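Local coordinates for protein glycerol-3-phosphate dehydrogenase [NAD(+)] (Dunaliella salina, PDB 6IUY) that probably interconverts sn-glycerol 3-phosphate and dihydroxyacetone phosphate with NAD, and carries a magnesium-binding haloacid dehalogenase-like domain in the same chain, at residues 319-324 / 558-563. Sequence-based numbering, arbitrary orientation.
With NAD (nicotinamide-adenine-dinucleotide), chain C.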
loop_
_atom_site.group_PDB
_atom_site.type_symbol
_atom_site.label_atom_id
_atom_site.label_comp_id
_atom_site.label_asym_id
_atom_site.label_seq_id
_atom_site.Cartn_x
_atom_site.Cartn_y
_atom_site.Cartn_z
ATOM N N PRO A 319 29.721 -22.102 5.670
ATOM C CA PRO A 319 30.451 -21.293 6.646
ATOM C C PRO A 319 30.918 -19.985 6.052
ATOM O O PRO A 319 31.446 -19.140 6.758
ATOM C CB PRO A 319 31.626 -22.192 7.019
ATOM C CG PRO A 319 31.915 -22.943 5.727
ATOM C CD PRO A 319 30.597 -23.072 4.987
ATOM N N ILE A 320 30.692 -19.796 4.764
ATOM C CA ILE A 320 31.115 -18.577 4.087
ATOM C C ILE A 320 29.984 -17.562 3.955
ATOM O O ILE A 320 30.197 -16.358 4.122
ATOM C CB ILE A 320 31.637 -18.864 2.684
ATOM C CG1 ILE A 320 32.810 -19.850 2.736
ATOM C CG2 ILE A 320 32.065 -17.593 2.020
ATOM C CD1 ILE A 320 33.274 -20.264 1.345
ATOM N N TYR A 321 28.794 -18.051 3.628
ATOM C CA TYR A 321 27.686 -17.183 3.276
ATOM C C TYR A 321 26.588 -17.203 4.320
ATOM O O TYR A 321 25.742 -16.332 4.311
ATOM C CB TYR A 321 27.126 -17.568 1.906
ATOM C CG TYR A 321 28.141 -17.339 0.822
ATOM C CD1 TYR A 321 28.353 -16.078 0.313
ATOM C CD2 TYR A 321 28.931 -18.385 0.349
ATOM C CE1 TYR A 321 29.315 -15.852 -0.671
ATOM C CE2 TYR A 321 29.885 -18.176 -0.634
ATOM C CZ TYR A 321 30.081 -16.911 -1.139
ATOM O OH TYR A 321 31.026 -16.702 -2.127
ATOM N N LEU A 322 26.605 -18.189 5.216
ATOM C CA LEU A 322 25.653 -18.211 6.329
ATOM C C LEU A 322 26.254 -18.897 7.537
ATOM O O LEU A 322 25.717 -19.884 8.014
ATOM C CB LEU A 322 24.342 -18.896 5.921
ATOM C CG LEU A 322 23.125 -18.516 6.785
ATOM C CD1 LEU A 322 22.673 -17.088 6.544
ATOM C CD2 LEU A 322 21.963 -19.444 6.561
ATOM N N PRO A 323 27.366 -18.346 8.059
ATOM C CA PRO A 323 28.115 -18.955 9.169
ATOM C C PRO A 323 27.320 -19.087 10.455
ATOM O O PRO A 323 26.550 -18.196 10.804
ATOM C CB PRO A 323 29.299 -17.995 9.378
ATOM C CG PRO A 323 28.942 -16.725 8.647
ATOM C CD PRO A 323 27.962 -17.077 7.583
ATOM N N GLY A 324 27.531 -20.195 11.161
ATOM C CA GLY A 324 26.892 -20.427 12.431
ATOM C C GLY A 324 25.477 -20.945 12.333
ATOM O O GLY A 324 24.856 -21.216 13.348
ATOM N N ASN A 558 31.833 -9.607 1.776
ATOM C CA ASN A 558 32.350 -10.932 2.058
ATOM C C ASN A 558 31.857 -11.994 1.092
ATOM O O ASN A 558 31.372 -13.050 1.523
ATOM C CB ASN A 558 31.964 -11.335 3.468
ATOM C CG ASN A 558 32.631 -10.467 4.534
ATOM O OD1 ASN A 558 33.793 -10.688 4.889
ATOM N ND2 ASN A 558 31.882 -9.502 5.082
ATOM N N GLY A 559 31.929 -11.694 -0.201
ATOM C CA GLY A 559 31.493 -12.648 -1.215
ATOM C C GLY A 559 30.064 -12.455 -1.699
ATOM O O GLY A 559 29.756 -12.819 -2.830
ATOM N N GLN A 560 29.198 -11.872 -0.856
ATOM C CA GLN A 560 27.796 -11.665 -1.238
ATOM C C GLN A 560 27.700 -10.577 -2.295
ATOM O O GLN A 560 28.648 -9.804 -2.491
ATOM C CB GLN A 560 26.927 -11.327 -0.023
ATOM C CG GLN A 560 26.982 -12.386 1.088
ATOM C CD GLN A 560 26.174 -12.010 2.308
ATOM O OE1 GLN A 560 25.190 -11.253 2.227
ATOM N NE2 GLN A 560 26.580 -12.530 3.457
ATOM N N LYS A 561 26.559 -10.541 -2.987
ATOM C CA LYS A 561 26.413 -9.713 -4.182
ATOM C C LYS A 561 25.456 -8.527 -3.991
ATOM O O LYS A 561 24.302 -8.680 -3.564
ATOM C CB LYS A 561 25.940 -10.585 -5.364
ATOM C CG LYS A 561 26.913 -11.730 -5.713
ATOM C CD LYS A 561 28.272 -11.168 -6.115
ATOM C CE LYS A 561 29.314 -12.261 -6.386
ATOM N NZ LYS A 561 30.654 -11.659 -6.757
ATOM N N LEU A 562 25.966 -7.350 -4.318
ATOM C CA LEU A 562 25.214 -6.109 -4.326
ATOM C C LEU A 562 24.257 -6.117 -5.517
ATOM O O LEU A 562 24.680 -6.387 -6.645
ATOM C CB LEU A 562 26.185 -4.922 -4.417
ATOM C CG LEU A 562 25.635 -3.505 -4.242
ATOM C CD1 LEU A 562 25.152 -3.287 -2.802
ATOM C CD2 LEU A 562 26.692 -2.492 -4.632
ATOM N N GLN A 563 22.977 -5.824 -5.297
ATOM C CA GLN A 563 22.027 -5.958 -6.400
ATOM C C GLN A 563 21.420 -4.633 -6.879
ATOM O O GLN A 563 20.965 -4.543 -8.022
ATOM C CB GLN A 563 20.914 -6.921 -6.003
ATOM C CG GLN A 563 21.391 -8.311 -5.645
ATOM C CD GLN A 563 21.716 -9.174 -6.882
ATOM O OE1 GLN A 563 20.876 -9.955 -7.344
ATOM N NE2 GLN A 563 22.939 -9.042 -7.401
HETATM P PA NAD C . 24.633 -13.732 -2.049
HETATM O O1A NAD C . 24.912 -14.257 -0.702
HETATM O O2A NAD C . 24.404 -12.228 -2.101
HETATM O O5B NAD C . 25.872 -14.048 -3.057
HETATM C C5B NAD C . 26.760 -15.144 -2.791
HETATM C C4B NAD C . 26.618 -16.214 -3.903
HETATM O O4B NAD C . 27.068 -15.740 -5.033
HETATM C C3B NAD C . 27.535 -17.399 -3.588
HETATM O O3B NAD C . 26.861 -18.474 -3.120
HETATM C C2B NAD C . 28.198 -17.736 -4.937
HETATM O O2B NAD C . 28.130 -19.216 -5.143
HETATM C C1B NAD C . 27.501 -17.078 -5.799
HETATM N N9A NAD C . 28.294 -16.786 -6.917
HETATM C C8A NAD C . 29.440 -16.070 -6.980
HETATM N N7A NAD C . 29.840 -16.062 -8.271
HETATM C C5A NAD C . 28.958 -16.789 -9.007
HETATM C C6A NAD C . 28.898 -17.117 -10.349
HETATM N N6A NAD C . 29.830 -16.742 -11.357
HETATM N N1A NAD C . 27.880 -17.851 -10.816
HETATM C C2A NAD C . 26.914 -18.283 -9.956
HETATM N N3A NAD C . 26.974 -17.976 -8.640
HETATM C C4A NAD C . 27.998 -17.228 -8.172
HETATM O O3 NAD C . 23.331 -14.491 -2.605
HETATM P PN NAD C . 21.870 -14.524 -1.944
HETATM O O1N NAD C . 21.877 -13.879 -0.570
HETATM O O2N NAD C . 21.366 -15.945 -1.828
HETATM O O5D NAD C . 20.934 -13.642 -2.858
HETATM C C5D NAD C . 20.562 -14.067 -4.156
HETATM C C4D NAD C . 19.226 -13.388 -4.491
HETATM O O4D NAD C . 18.446 -13.359 -3.427
HETATM C C3D NAD C . 19.495 -11.942 -4.858
HETATM O O3D NAD C . 18.819 -11.647 -5.981
HETATM C C2D NAD C . 18.952 -11.114 -3.660
HETATM O O2D NAD C . 18.583 -9.771 -4.179
HETATM C C1D NAD C . 17.950 -11.826 -3.227
HETATM N N1N NAD C . 17.613 -11.646 -1.829
HETATM C C2N NAD C . 18.571 -11.570 -0.840
HETATM C C3N NAD C . 18.196 -11.399 0.491
HETATM C C7N NAD C . 19.301 -11.293 1.565
HETATM O O7N NAD C . 19.040 -10.869 2.674
HETATM N N7N NAD C . 20.635 -11.720 1.225
HETATM C C4N NAD C . 16.867 -11.309 0.847
HETATM C C5N NAD C . 15.899 -11.414 -0.135
HETATM C C6N NAD C . 16.286 -11.592 -1.464
HETATM O O HOH W 1 29.416 -13.859 3.429
HETATM O O HOH W 2 31.082 -14.707 -4.301
#
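With CG anti to the carbonyl carbon in both Y321 (chi1 -65°) and Q560, the two side chains run antiparallel alongside each other, ring and amide planes 49° apart and Y321 CD1 4.0 Å from Q560 CG. The phenol points its edge at the backbone of 558-563: Y321 CE1 is 3.6 Å from G559 C, near the ring plane. I320 CG2 lies over one ring face and NAD C3B over the other, both toward the rim. A CB on G559 would fall 2.9 Å from Y321 CE1, a clash, and the backbone would also jam it against N558 O. The loops, from the N-terminal (NAD-binding, Rossmann-type) and C-terminal family regions of the dehydrogenase, flank the diphosphate and adenosine ribose: Y321 CE1 is 3.4 Å from NAD C5B, Q560 CG 3.3 Å from NAD O1A. K561 N donates an almost straight bond (176°) to NAD O2A. No direct hydrogen bond joins the segments; two waters bridge them, one donating to I320 O (2.7 Å) and N558 O and accepting from Q560 NE2, the other donating to Y321 OH and G559 O (2.7 Å). Y321 OH also bonds E301, while Q560 OE1 bonds R528, a residue of the dihydroxyacetone phosphate site. With an alanine at Y321, the adenosine ribose is likely to lose the ring face packed on C3B, and E301 and the water on G559 O their phenol partner.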